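Local coordinates for universal stress protein (PDB 3LOQ) that binds adenosine monophosphate and, as a member of the universal stress protein A family, probably takes part in a stress response, at residues K37-Y41 / F160-V166; K136-I140 / I269-E275; S168-L174 / I250-F256; I204-E208 / S236-A242. All coordinates share one frame; numbering follows the deposited sequence.

Contact 1: residues K37-Y41 / F160-V166; sequences KVLEY and FKHDMVV
With CG of Y41 anti to its carbonyl carbon (chi1 -69°) and CG of F160 set likewise (chi1 -68°), the two rings are brought against each other, CD1 of Y41 lying 3.5 Å from CD1 of F160. Their planes stand 52° apart, an oblique meeting of two aromatic side chains. The opposite face of the tyrosine receives V166, whose CG1 sits over the ring centre, 3.5 Å from the centroid, as a CH-pi contact. Held on both faces, the ring carries its hydroxyl into the bend of 160-166, where Y41 OH donates to H162 O at 2.6 Å and accepts a weak bond from V165 N. A tyrosine suits this place because its ring packs like a phenylalanine while its hydroxyl serves backbone groups of a loop. In the fold, 160-166 leaves strand 157-160 of the AMP-binding half and leads to the second half, while Y41 occupies the N-cap position before helix 42-47. V38 CG1 rests over one face of the F160 ring, 4.3 Å from its centroid; P284 also packs on Y41 and F160. The aliphatic chain of K37, bent at chi2, runs past K161 O, with CG 3.3 Å from that oxygen.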
loop_
_atom_site.group_PDB
_atom_site.type_symbol
_atom_site.label_atom_id
_atom_site.label_comp_id
_atom_site.label_asym_id
_atom_site.label_seq_id
_atom_site.Cartn_x
_atom_site.Cartn_y
_atom_site.Cartn_z
ATOM N N LYS A 37 -4.119 11.832 0.826
ATOM C CA LYS A 37 -5.106 11.097 0.024
ATOM C C LYS A 37 -5.673 9.944 0.830
ATOM O O LYS A 37 -6.871 9.647 0.754
ATOM C CB LYS A 37 -4.496 10.583 -1.292
ATOM C CG LYS A 37 -4.077 11.679 -2.247
ATOM C CD LYS A 37 -5.289 12.526 -2.652
ATOM C CE LYS A 37 -4.921 13.684 -3.572
ATOM N NZ LYS A 37 -6.117 14.519 -3.880
ATOM N N VAL A 38 -4.814 9.304 1.625
ATOM C CA VAL A 38 -5.230 8.154 2.426
ATOM C C VAL A 38 -6.445 8.516 3.277
ATOM O O VAL A 38 -7.313 7.672 3.541
ATOM C CB VAL A 38 -4.111 7.699 3.373
ATOM C CG1 VAL A 38 -4.347 6.261 3.812
ATOM C CG2 VAL A 38 -2.750 7.848 2.704
ATOM N N LEU A 39 -6.501 9.775 3.711
ATOM C CA LEU A 39 -7.541 10.214 4.645
ATOM C C LEU A 39 -8.933 10.215 4.019
ATOM O O LEU A 39 -9.936 10.219 4.727
ATOM C CB LEU A 39 -7.205 11.592 5.236
ATOM C CG LEU A 39 -5.871 11.609 5.995
ATOM C CD1 LEU A 39 -5.483 13.011 6.392
ATOM C CD2 LEU A 39 -5.936 10.711 7.216
ATOM N N GLU A 40 -9.001 10.200 2.693
ATOM C CA GLU A 40 -10.294 10.140 2.024
ATOM C C GLU A 40 -10.913 8.741 2.120
ATOM O O GLU A 40 -12.092 8.552 1.838
ATOM C CB GLU A 40 -10.168 10.594 0.568
ATOM C CG GLU A 40 -10.247 12.107 0.379
ATOM C CD GLU A 40 -9.179 12.654 -0.569
ATOM O OE1 GLU A 40 -9.436 12.756 -1.791
ATOM O OE2 GLU A 40 -8.081 12.999 -0.081
ATOM N N TYR A 41 -10.115 7.764 2.540
ATOM C CA TYR A 41 -10.562 6.379 2.554
ATOM C C TYR A 41 -10.816 5.865 3.968
ATOM O O TYR A 41 -10.958 4.662 4.180
ATOM C CB TYR A 41 -9.523 5.497 1.856
ATOM C CG TYR A 41 -9.445 5.741 0.362
ATOM C CD1 TYR A 41 -8.593 6.704 -0.166
ATOM C CD2 TYR A 41 -10.244 5.020 -0.517
ATOM C CE1 TYR A 41 -8.537 6.931 -1.538
ATOM C CE2 TYR A 41 -10.184 5.230 -1.884
ATOM C CZ TYR A 41 -9.334 6.185 -2.392
ATOM O OH TYR A 41 -9.288 6.393 -3.757
ATOM N N PHE A 160 -1.622 5.156 -1.865
ATOM C CA PHE A 160 -2.772 5.938 -2.296
ATOM C C PHE A 160 -2.301 7.205 -3.007
ATOM O O PHE A 160 -1.445 7.919 -2.480
ATOM C CB PHE A 160 -3.608 6.328 -1.087
ATOM C CG PHE A 160 -4.298 5.168 -0.432
ATOM C CD1 PHE A 160 -5.646 4.945 -0.643
ATOM C CD2 PHE A 160 -3.594 4.298 0.392
ATOM C CE1 PHE A 160 -6.292 3.890 -0.045
ATOM C CE2 PHE A 160 -4.229 3.233 0.987
ATOM C CZ PHE A 160 -5.591 3.027 0.768
ATOM N N LYS A 161 -2.844 7.475 -4.196
ATOM C CA LYS A 161 -2.538 8.720 -4.924
ATOM C C LYS A 161 -3.785 9.554 -5.265
ATOM O O LYS A 161 -3.702 10.782 -5.386
ATOM C CB LYS A 161 -1.751 8.437 -6.213
ATOM C CG LYS A 161 -0.439 7.698 -5.982
ATOM C CD LYS A 161 0.416 7.729 -7.226
ATOM C CE LYS A 161 0.451 6.376 -7.895
ATOM N NZ LYS A 161 -0.849 5.842 -8.364
ATOM N N HIS A 162 -4.925 8.882 -5.424
ATOM C CA HIS A 162 -6.146 9.529 -5.882
ATOM C C HIS A 162 -7.373 9.035 -5.128
ATOM O O HIS A 162 -7.326 8.017 -4.427
ATOM C CB HIS A 162 -6.340 9.306 -7.381
ATOM C CG HIS A 162 -5.223 9.850 -8.213
ATOM N ND1 HIS A 162 -4.878 11.186 -8.209
ATOM C CD2 HIS A 162 -4.368 9.246 -9.071
ATOM C CE1 HIS A 162 -3.855 11.380 -9.024
ATOM N NE2 HIS A 162 -3.530 10.219 -9.563
ATOM N N ASP A 163 -8.475 9.754 -5.299
ATOM C CA ASP A 163 -9.693 9.477 -4.555
ATOM C C ASP A 163 -10.793 8.894 -5.452
ATOM O O ASP A 163 -11.984 8.972 -5.144
ATOM C CB ASP A 163 -10.166 10.739 -3.805
ATOM C CG ASP A 163 -10.623 11.877 -4.745
ATOM O OD1 ASP A 163 -10.957 11.616 -5.927
ATOM O OD2 ASP A 163 -10.665 13.044 -4.283
HETATM N N MSE A 164 -10.386 8.297 -6.565
HETATM C CA MSE A 164 -11.353 7.792 -7.533
HETATM C C MSE A 164 -12.326 6.744 -6.978
HETATM O O MSE A 164 -13.441 6.599 -7.476
HETATM C CB MSE A 164 -10.651 7.248 -8.781
HETATM C CG MSE A 164 -11.629 6.862 -9.900
HETATM SE SE MSE A 164 -10.787 6.159 -11.515
HETATM C CE MSE A 164 -9.769 7.755 -12.029
ATOM N N VAL A 165 -11.918 5.998 -5.960
ATOM C CA VAL A 165 -12.778 4.912 -5.495
ATOM C C VAL A 165 -13.105 4.935 -3.994
ATOM O O VAL A 165 -13.256 3.875 -3.372
ATOM C CB VAL A 165 -12.222 3.530 -5.925
ATOM C CG1 VAL A 165 -12.371 3.356 -7.430
ATOM C CG2 VAL A 165 -10.762 3.366 -5.497
ATOM N N VAL A 166 -13.249 6.130 -3.413
ATOM C CA VAL A 166 -13.620 6.212 -2.001
ATOM C C VAL A 166 -15.001 5.601 -1.784
ATOM O O VAL A 166 -15.873 5.668 -2.657
ATOM C CB VAL A 166 -13.548 7.643 -1.440
ATOM C CG1 VAL A 166 -12.115 8.181 -1.568
ATOM C CG2 VAL A 166 -14.520 8.531 -2.158
#

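Contact 2: residues K136-I140 / I269-E275. With ACT (acetate ion), chain K.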
loop_
_atom_site.group_PDB
_atom_site.type_symbol
_atom_site.label_atom_id
_atom_site.label_comp_id
_atom_site.label_asym_id
_atom_site.label_seq_id
_atom_site.Cartn_x
_atom_site.Cartn_y
_atom_site.Cartn_z
ATOM N N LYS A 136 10.273 6.965 -13.015
ATOM C CA LYS A 136 11.454 6.216 -12.589
ATOM C C LYS A 136 12.642 7.178 -12.446
ATOM O O LYS A 136 13.332 7.176 -11.429
ATOM C CB LYS A 136 11.798 5.102 -13.592
ATOM C CG LYS A 136 10.892 3.849 -13.542
ATOM C CD LYS A 136 11.246 2.935 -14.723
ATOM C CE LYS A 136 10.338 1.693 -14.808
ATOM N NZ LYS A 136 9.996 1.172 -13.443
ATOM N N PHE A 137 12.849 8.011 -13.459
ATOM C CA PHE A 137 13.970 8.949 -13.474
ATOM C C PHE A 137 13.952 9.878 -12.273
ATOM O O PHE A 137 14.970 10.045 -11.600
ATOM C CB PHE A 137 13.993 9.762 -14.780
ATOM C CG PHE A 137 14.847 11.028 -14.718
ATOM C CD1 PHE A 137 16.224 10.957 -14.479
ATOM C CD2 PHE A 137 14.278 12.281 -14.936
ATOM C CE1 PHE A 137 17.029 12.129 -14.448
ATOM C CE2 PHE A 137 15.066 13.466 -14.899
ATOM C CZ PHE A 137 16.449 13.383 -14.664
ATOM N N LYS A 138 12.803 10.492 -12.007
ATOM C CA LYS A 138 12.703 11.415 -10.894
ATOM C C LYS A 138 12.844 10.665 -9.579
ATOM O O LYS A 138 13.402 11.187 -8.630
ATOM C CB LYS A 138 11.381 12.196 -10.933
ATOM C CG LYS A 138 11.324 13.283 -12.008
ATOM C CD LYS A 138 12.345 14.360 -11.759
ATOM C CE LYS A 138 12.319 15.423 -12.854
ATOM N NZ LYS A 138 11.050 16.211 -12.832
ATOM N N LYS A 139 12.324 9.443 -9.504
ATOM C CA LYS A 139 12.510 8.659 -8.284
ATOM C C LYS A 139 14.013 8.470 -8.005
ATOM O O LYS A 139 14.491 8.623 -6.879
ATOM C CB LYS A 139 11.796 7.306 -8.385
ATOM C CG LYS A 139 10.295 7.366 -8.130
ATOM C CD LYS A 139 9.719 5.971 -7.897
ATOM C CE LYS A 139 8.209 5.999 -7.680
ATOM N NZ LYS A 139 7.508 6.091 -8.982
ATOM N N ILE A 140 14.763 8.169 -9.049
ATOM C CA ILE A 140 16.183 7.935 -8.897
ATOM C C ILE A 140 16.914 9.233 -8.623
ATOM O O ILE A 140 17.730 9.317 -7.710
ATOM C CB ILE A 140 16.744 7.218 -10.133
ATOM C CG1 ILE A 140 16.205 5.785 -10.160
ATOM C CG2 ILE A 140 18.263 7.248 -10.138
ATOM C CD1 ILE A 140 16.031 5.222 -11.571
ATOM N N ILE A 269 13.193 0.132 -8.486
ATOM C CA ILE A 269 12.670 1.270 -9.246
ATOM C C ILE A 269 12.799 1.039 -10.741
ATOM O O ILE A 269 11.859 1.269 -11.506
ATOM C CB ILE A 269 13.413 2.569 -8.889
ATOM C CG1 ILE A 269 12.996 3.037 -7.504
ATOM C CG2 ILE A 269 13.103 3.644 -9.896
ATOM C CD1 ILE A 269 14.021 3.950 -6.829
ATOM N N LEU A 270 13.972 0.563 -11.140
ATOM C CA LEU A 270 14.326 0.408 -12.541
ATOM C C LEU A 270 13.462 -0.645 -13.209
ATOM O O LEU A 270 12.943 -0.427 -14.308
ATOM C CB LEU A 270 15.794 -0.003 -12.654
ATOM C CG LEU A 270 16.780 0.841 -13.455
ATOM C CD1 LEU A 270 16.242 2.222 -13.716
ATOM C CD2 LEU A 270 18.107 0.908 -12.723
ATOM N N GLY A 271 13.303 -1.793 -12.554
ATOM C CA GLY A 271 12.680 -2.912 -13.232
ATOM C C GLY A 271 11.609 -3.716 -12.511
ATOM O O GLY A 271 11.200 -4.753 -13.013
ATOM N N SER A 272 11.144 -3.282 -11.349
ATOM C CA SER A 272 10.131 -4.095 -10.681
ATOM C C SER A 272 8.748 -3.915 -11.313
ATOM O O SER A 272 8.437 -2.877 -11.888
ATOM C CB SER A 272 10.082 -3.834 -9.171
ATOM O OG SER A 272 9.364 -2.655 -8.845
ATOM N N THR A 273 7.934 -4.950 -11.208
ATOM C CA THR A 273 6.556 -4.923 -11.668
ATOM C C THR A 273 5.735 -3.976 -10.797
ATOM O O THR A 273 4.849 -3.288 -11.281
ATOM C CB THR A 273 5.976 -6.342 -11.602
ATOM O OG1 THR A 273 6.651 -7.149 -12.568
ATOM C CG2 THR A 273 4.491 -6.365 -11.885
ATOM N N SER A 274 6.048 -3.948 -9.507
ATOM C CA SER A 274 5.312 -3.135 -8.558
ATOM C C SER A 274 5.517 -1.631 -8.781
ATOM O O SER A 274 4.584 -0.852 -8.616
ATOM C CB SER A 274 5.720 -3.500 -7.131
ATOM O OG SER A 274 7.059 -3.103 -6.886
ATOM N N GLU A 275 6.729 -1.206 -9.128
ATOM C CA GLU A 275 6.941 0.223 -9.318
ATOM C C GLU A 275 6.075 0.727 -10.479
ATOM O O GLU A 275 5.403 1.758 -10.358
ATOM C CB GLU A 275 8.421 0.582 -9.541
ATOM C CG GLU A 275 8.686 2.116 -9.508
ATOM C CD GLU A 275 8.256 2.825 -10.796
ATOM O OE1 GLU A 275 8.176 2.147 -11.847
ATOM O OE2 GLU A 275 8.002 4.051 -10.762
HETATM C C ACT K . 7.273 -6.655 -7.725
HETATM O O ACT K . 7.792 -6.587 -8.870
HETATM O OXT ACT K . 7.874 -6.018 -6.806
HETATM C CH3 ACT K . 6.010 -7.462 -7.496
#
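Two lysines, K136 and K139, grip the two carboxylate oxygens of E275 in a network of salt bridges joining helix 136-142 of the first universal stress protein half to helix 273-280 of the second. The tight part is largely polar: K136 NZ reaches E275 OE1 at 2.6 Å from above the carboxylate plane and also donates to I269 O at 2.7 Å. K139 NZ meets the anti lone pair of E275 OE2 at 2.8 Å and is also bonded to A134 O; R279 adds a second positive partner to OE1. An alanine in place of K136 would probably leave I269 O without this donor and weaken the hold on the E275 carboxylate. Beside these bonds the buried I269 packs its CG2 3.7 Å from I140 CD1. Toward solvent, L270 and I140 meet by their CD1 methyls, crossing at about a right angle; apolar branched chains suit a border needing no polar partner. S272 caps helix 273-280, its OG accepting from E275 N at 3.0 Å.

Contact 3: residues S168-L174 / I250-F256; sequences SLFDRVL and INATTIF
Two parallel strands, 172-176 and 254-258, pair in the central sheet of the second alpha/beta half, and this contact is where their pairing begins. L174 N donates to T254 O at 3.1 Å, and L174 O accepts from F256 N at 2.8 Å, so L174 bridges two residues of its neighbour. Just before strand 254-258, T253 takes over: its N donates to R172 O at 2.7 Å, and its OG1 accepts from R172 N at 2.9 Å while also lying 2.6 Å from L169 O. Threonine fits because a short hydroxyl can stand in for a backbone acceptor while CG2 lies over a face of the R172 guanidinium. The guanidinium turns through bends at chi2 and chi3 to N251, NH1 donating to N251 O at 2.7 Å. A leucine in place of R172 would probably leave N251 O, in the turn of the Schellman motif that ends helix 239-249, without this donor. V173 and F256 share one face of the sheet: V173 CG1 lies over the centre of the phenylalanine ring, 4.0 Å from its centroid, and F170 CE1 meets the edge of that ring. On the other face, L174 CB packs against A252 CB at 3.6 Å. Helix 181-197 covers the V173 side, helix packed on parallel sheet, as in the Rossmann-like alpha/beta fold of universal stress proteins.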
loop_
_atom_site.group_PDB
_atom_site.type_symbol
_atom_site.label_atom_id
_atom_site.label_comp_id
_atom_site.label_asym_id
_atom_site.label_seq_id
_atom_site.Cartn_x
_atom_site.Cartn_y
_atom_site.Cartn_z
ATOM N N SER A 168 -15.631 2.673 -2.082
ATOM C CA SER A 168 -15.730 1.532 -2.988
ATOM C C SER A 168 -14.426 0.752 -3.020
ATOM O O SER A 168 -14.231 -0.123 -3.862
ATOM C CB SER A 168 -16.054 2.009 -4.399
ATOM O OG SER A 168 -17.300 2.649 -4.414
ATOM N N LEU A 169 -13.532 1.083 -2.100
ATOM C CA LEU A 169 -12.168 0.584 -2.152
ATOM C C LEU A 169 -12.091 -0.937 -2.377
ATOM O O LEU A 169 -11.381 -1.406 -3.273
ATOM C CB LEU A 169 -11.413 0.990 -0.892
ATOM C CG LEU A 169 -9.919 0.641 -0.947
ATOM C CD1 LEU A 169 -9.272 1.242 -2.177
ATOM C CD2 LEU A 169 -9.226 1.119 0.293
ATOM N N PHE A 170 -12.833 -1.705 -1.591
ATOM C CA PHE A 170 -12.765 -3.159 -1.722
ATOM C C PHE A 170 -13.918 -3.805 -2.472
ATOM O O PHE A 170 -14.193 -4.978 -2.245
ATOM C CB PHE A 170 -12.641 -3.813 -0.348
ATOM C CG PHE A 170 -11.540 -3.249 0.482
ATOM C CD1 PHE A 170 -10.207 -3.399 0.086
ATOM C CD2 PHE A 170 -11.821 -2.564 1.656
ATOM C CE1 PHE A 170 -9.172 -2.876 0.862
ATOM C CE2 PHE A 170 -10.799 -2.042 2.438
ATOM C CZ PHE A 170 -9.467 -2.194 2.038
ATOM N N ASP A 171 -14.591 -3.070 -3.358
ATOM C CA ASP A 171 -15.706 -3.668 -4.108
ATOM C C ASP A 171 -15.241 -4.686 -5.154
ATOM O O ASP A 171 -15.843 -5.737 -5.309
ATOM C CB ASP A 171 -16.581 -2.605 -4.783
ATOM C CG ASP A 171 -17.395 -1.796 -3.793
ATOM O OD1 ASP A 171 -17.281 -2.038 -2.568
ATOM O OD2 ASP A 171 -18.146 -0.905 -4.247
ATOM N N ARG A 172 -14.180 -4.356 -5.884
ATOM C CA ARG A 172 -13.642 -5.249 -6.903
ATOM C C ARG A 172 -12.134 -5.316 -6.702
ATOM O O ARG A 172 -11.388 -4.425 -7.105
ATOM C CB ARG A 172 -13.990 -4.753 -8.321
ATOM C CG ARG A 172 -15.432 -5.045 -8.810
ATOM C CD ARG A 172 -15.942 -3.949 -9.790
ATOM N NE ARG A 172 -16.774 -2.967 -9.085
ATOM C CZ ARG A 172 -16.651 -1.645 -9.171
ATOM N NH1 ARG A 172 -15.733 -1.096 -9.956
ATOM N NH2 ARG A 172 -17.454 -0.861 -8.464
ATOM N N VAL A 173 -11.686 -6.358 -6.029
ATOM C CA VAL A 173 -10.276 -6.491 -5.732
ATOM C C VAL A 173 -9.603 -7.363 -6.772
ATOM O O VAL A 173 -10.041 -8.482 -7.019
ATOM C CB VAL A 173 -10.074 -7.086 -4.348
ATOM C CG1 VAL A 173 -8.574 -7.254 -4.049
ATOM C CG2 VAL A 173 -10.761 -6.194 -3.316
ATOM N N LEU A 174 -8.561 -6.818 -7.396
ATOM C CA LEU A 174 -7.741 -7.537 -8.366
ATOM C C LEU A 174 -6.402 -7.962 -7.743
ATOM O O LEU A 174 -5.621 -7.126 -7.266
ATOM C CB LEU A 174 -7.471 -6.659 -9.591
ATOM C CG LEU A 174 -6.516 -7.235 -10.645
ATOM C CD1 LEU A 174 -6.967 -8.598 -11.202
ATOM C CD2 LEU A 174 -6.318 -6.239 -11.766
ATOM N N ILE A 250 -12.014 -4.736 -16.016
ATOM C CA ILE A 250 -13.038 -5.162 -15.066
ATOM C C ILE A 250 -13.330 -4.062 -14.046
ATOM O O ILE A 250 -14.066 -4.271 -13.084
ATOM C CB ILE A 250 -12.566 -6.367 -14.263
ATOM C CG1 ILE A 250 -11.274 -6.009 -13.524
ATOM C CG2 ILE A 250 -12.332 -7.579 -15.150
ATOM C CD1 ILE A 250 -10.589 -7.205 -12.928
ATOM N N ASN A 251 -12.741 -2.892 -14.248
ATOM C CA ASN A 251 -12.849 -1.804 -13.272
ATOM C C ASN A 251 -12.564 -2.163 -11.807
ATOM O O ASN A 251 -13.332 -1.816 -10.918
ATOM C CB ASN A 251 -14.198 -1.108 -13.407
ATOM C CG ASN A 251 -14.198 -0.117 -14.533
ATOM O OD1 ASN A 251 -13.571 0.951 -14.437
ATOM N ND2 ASN A 251 -14.858 -0.474 -15.635
ATOM N N ALA A 252 -11.449 -2.841 -11.560
ATOM C CA ALA A 252 -11.055 -3.163 -10.205
ATOM C C ALA A 252 -10.952 -1.879 -9.388
ATOM O O ALA A 252 -10.527 -0.850 -9.896
ATOM C CB ALA A 252 -9.708 -3.910 -10.212
ATOM N N THR A 253 -11.331 -1.940 -8.116
ATOM C CA THR A 253 -11.240 -0.778 -7.224
ATOM C C THR A 253 -9.910 -0.710 -6.436
ATOM O O THR A 253 -9.563 0.321 -5.860
ATOM C CB THR A 253 -12.413 -0.787 -6.240
ATOM O OG1 THR A 253 -12.469 -2.057 -5.581
ATOM C CG2 THR A 253 -13.722 -0.584 -6.992
ATOM N N THR A 254 -9.165 -1.811 -6.405
ATOM C CA THR A 254 -7.848 -1.792 -5.788
ATOM C C THR A 254 -7.066 -2.973 -6.342
ATOM O O THR A 254 -7.657 -3.933 -6.836
ATOM C CB THR A 254 -7.940 -1.834 -4.247
ATOM O OG1 THR A 254 -6.645 -1.634 -3.660
ATOM C CG2 THR A 254 -8.490 -3.153 -3.783
ATOM N N ILE A 255 -5.742 -2.886 -6.304
ATOM C CA ILE A 255 -4.901 -3.989 -6.751
ATOM C C ILE A 255 -4.087 -4.495 -5.569
ATOM O O ILE A 255 -3.464 -3.699 -4.868
ATOM C CB ILE A 255 -3.926 -3.541 -7.839
ATOM C CG1 ILE A 255 -4.681 -3.163 -9.108
ATOM C CG2 ILE A 255 -2.944 -4.662 -8.152
ATOM C CD1 ILE A 255 -3.848 -2.320 -10.081
ATOM N N PHE A 256 -4.120 -5.807 -5.323
ATOM C CA PHE A 256 -3.305 -6.402 -4.270
ATOM C C PHE A 256 -2.192 -7.167 -4.961
ATOM O O PHE A 256 -2.422 -7.808 -5.993
ATOM C CB PHE A 256 -4.098 -7.378 -3.412
ATOM C CG PHE A 256 -4.979 -6.734 -2.377
ATOM C CD1 PHE A 256 -5.352 -5.405 -2.475
ATOM C CD2 PHE A 256 -5.465 -7.485 -1.308
ATOM C CE1 PHE A 256 -6.185 -4.816 -1.516
ATOM C CE2 PHE A 256 -6.294 -6.911 -0.349
ATOM C CZ PHE A 256 -6.654 -5.569 -0.457
#

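Contact 4: residues I204-E208 / S236-A242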
loop_
_atom_site.group_PDB
_atom_site.type_symbol
_atom_site.label_atom_id
_atom_site.label_comp_id
_atom_site.label_asym_id
_atom_site.label_seq_id
_atom_site.Cartn_x
_atom_site.Cartn_y
_atom_site.Cartn_z
ATOM N N ILE A 204 -5.421 -12.234 -11.418
ATOM C CA ILE A 204 -4.709 -12.328 -12.688
ATOM C C ILE A 204 -3.333 -12.973 -12.523
ATOM O O ILE A 204 -2.575 -12.628 -11.619
ATOM C CB ILE A 204 -4.564 -10.956 -13.383
ATOM C CG1 ILE A 204 -3.791 -11.101 -14.701
ATOM C CG2 ILE A 204 -3.883 -9.936 -12.456
ATOM C CD1 ILE A 204 -3.738 -9.817 -15.536
ATOM N N HIS A 205 -3.008 -13.921 -13.392
ATOM C CA HIS A 205 -1.641 -14.434 -13.429
ATOM C C HIS A 205 -1.073 -14.222 -14.821
ATOM O O HIS A 205 -1.690 -14.597 -15.817
ATOM C CB HIS A 205 -1.591 -15.913 -13.058
ATOM C CG HIS A 205 -0.266 -16.562 -13.317
ATOM N ND1 HIS A 205 0.900 -16.137 -12.714
ATOM C CD2 HIS A 205 0.074 -17.619 -14.087
ATOM C CE1 HIS A 205 1.905 -16.903 -13.112
ATOM N NE2 HIS A 205 1.427 -17.812 -13.945
ATOM N N VAL A 206 0.098 -13.606 -14.894
ATOM C CA VAL A 206 0.721 -13.347 -16.178
ATOM C C VAL A 206 1.786 -14.392 -16.432
ATOM O O VAL A 206 2.612 -14.646 -15.560
ATOM C CB VAL A 206 1.444 -11.988 -16.177
ATOM C CG1 VAL A 206 1.980 -11.679 -17.557
ATOM C CG2 VAL A 206 0.530 -10.877 -15.677
ATOM N N SER A 207 1.775 -14.994 -17.614
ATOM C CA SER A 207 2.952 -15.719 -18.096
ATOM C C SER A 207 2.737 -16.270 -19.486
ATOM O O SER A 207 1.659 -16.787 -19.794
ATOM C CB SER A 207 3.360 -16.855 -17.155
ATOM O OG SER A 207 4.732 -17.184 -17.337
ATOM N N GLU A 208 3.775 -16.144 -20.315
ATOM C CA GLU A 208 3.821 -16.752 -21.645
ATOM C C GLU A 208 3.596 -18.251 -21.519
ATOM O O GLU A 208 2.678 -18.808 -22.125
ATOM C CB GLU A 208 5.172 -16.478 -22.313
ATOM C CG GLU A 208 5.283 -15.111 -22.981
ATOM C CD GLU A 208 5.066 -13.954 -22.020
ATOM O OE1 GLU A 208 4.405 -12.974 -22.417
ATOM O OE2 GLU A 208 5.550 -14.019 -20.871
ATOM N N SER A 236 -1.030 -12.876 -20.979
ATOM C CA SER A 236 0.296 -12.956 -21.540
ATOM C C SER A 236 0.887 -11.550 -21.548
ATOM O O SER A 236 0.165 -10.560 -21.414
ATOM C CB SER A 236 0.195 -13.514 -22.965
ATOM O OG SER A 236 1.468 -13.803 -23.510
ATOM N N GLY A 237 2.202 -11.455 -21.693
ATOM C CA GLY A 237 2.820 -10.171 -21.963
ATOM C C GLY A 237 3.597 -9.617 -20.798
ATOM O O GLY A 237 3.888 -10.324 -19.840
ATOM N N THR A 238 3.950 -8.344 -20.896
ATOM C CA THR A 238 4.619 -7.653 -19.806
ATOM C C THR A 238 3.679 -7.586 -18.613
ATOM O O THR A 238 2.546 -7.120 -18.729
ATOM C CB THR A 238 5.041 -6.232 -20.217
ATOM O OG1 THR A 238 5.850 -6.304 -21.394
ATOM C CG2 THR A 238 5.837 -5.573 -19.116
ATOM N N PRO A 239 4.146 -8.078 -17.463
ATOM C CA PRO A 239 3.306 -8.132 -16.269
ATOM C C PRO A 239 2.614 -6.821 -15.911
ATOM O O PRO A 239 1.393 -6.815 -15.741
ATOM C CB PRO A 239 4.286 -8.565 -15.185
ATOM C CG PRO A 239 5.235 -9.489 -15.935
ATOM C CD PRO A 239 5.418 -8.805 -17.278
ATOM N N HIS A 240 3.349 -5.725 -15.801
ATOM C CA HIS A 240 2.695 -4.500 -15.372
ATOM C C HIS A 240 1.645 -4.048 -16.375
ATOM O O HIS A 240 0.672 -3.401 -16.007
ATOM C CB HIS A 240 3.703 -3.386 -15.065
ATOM C CG HIS A 240 4.326 -2.766 -16.275
ATOM N ND1 HIS A 240 5.585 -3.106 -16.719
ATOM C CD2 HIS A 240 3.875 -1.803 -17.115
ATOM C CE1 HIS A 240 5.877 -2.391 -17.793
ATOM N NE2 HIS A 240 4.858 -1.593 -18.054
ATOM N N LYS A 241 1.840 -4.403 -17.641
ATOM C CA LYS A 241 0.908 -4.013 -18.689
ATOM C C LYS A 241 -0.368 -4.819 -18.594
ATOM O O LYS A 241 -1.472 -4.263 -18.663
ATOM C CB LYS A 241 1.533 -4.200 -20.073
ATOM C CG LYS A 241 2.454 -3.058 -20.487
ATOM C CD LYS A 241 3.101 -3.340 -21.835
ATOM C CE LYS A 241 4.010 -2.203 -22.267
ATOM N NZ LYS A 241 4.677 -2.509 -23.559
ATOM N N ALA A 242 -0.216 -6.133 -18.443
ATOM C CA ALA A 242 -1.375 -7.012 -18.350
ATOM C C ALA A 242 -2.202 -6.716 -17.098
ATOM O O ALA A 242 -3.428 -6.724 -17.134
ATOM C CB ALA A 242 -0.946 -8.472 -18.388
#
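V206 packs on P239 and A242, and with I204 makes the apolar part of the contact, at the C-terminal end of strand 200-206 where helix 239-249 begins. Its two methyls divide the work: CG2 lies 3.9 Å from A242 CB, and CG1 is 4.2 Å from P239 CG and 3.3 Å from G237 O. With CG1 anti to the backbone N (chi1 -175°), the valine spreads both branches over the first turn of the helix. I204, two residues earlier, extends its CD1 to within 3.5 Å of A242 O. Alanine suits the helix here, since its short side chain lets the strand's branched residues come near; proline's missing N-H costs nothing, because first-turn nitrogens have no acceptor within the helix.

In the polar part, E208 OE1 accepts from G237 N at 2.8 Å, met on the syn side 31° out of the carboxylate plane, and takes a weak bond from S236 OG at 3.2 Å. Glycine suits this turn because at its backbone angles (phi 108°) a CB would collide with the carbonyl O of S236. E208 is exposed and poorly ordered, so its grip is probably changeable and the apolar packing steadier.

From the N terminus, contact 1 closes first: the turn at 37-41 meets 160-166, so the AMP-binding half is looped back on itself. Contact 2 opens inside that loop, at 136-140, and closes far later at 269-275, so contacts 1 and 2 cross and the second ties the two halves together. Contact 3 begins after contact 1 has closed and is nested within contact 2, joining neighbouring strands of the second half. Contact 4 lies within contact 3, setting strand 200-206 against helix 239-249. Contacts 1 and 3 touch where L169 packs on Y41 and F160, contacts 3 and 4 through L174 and I204, and contacts 2 and 4 through T273 and P239.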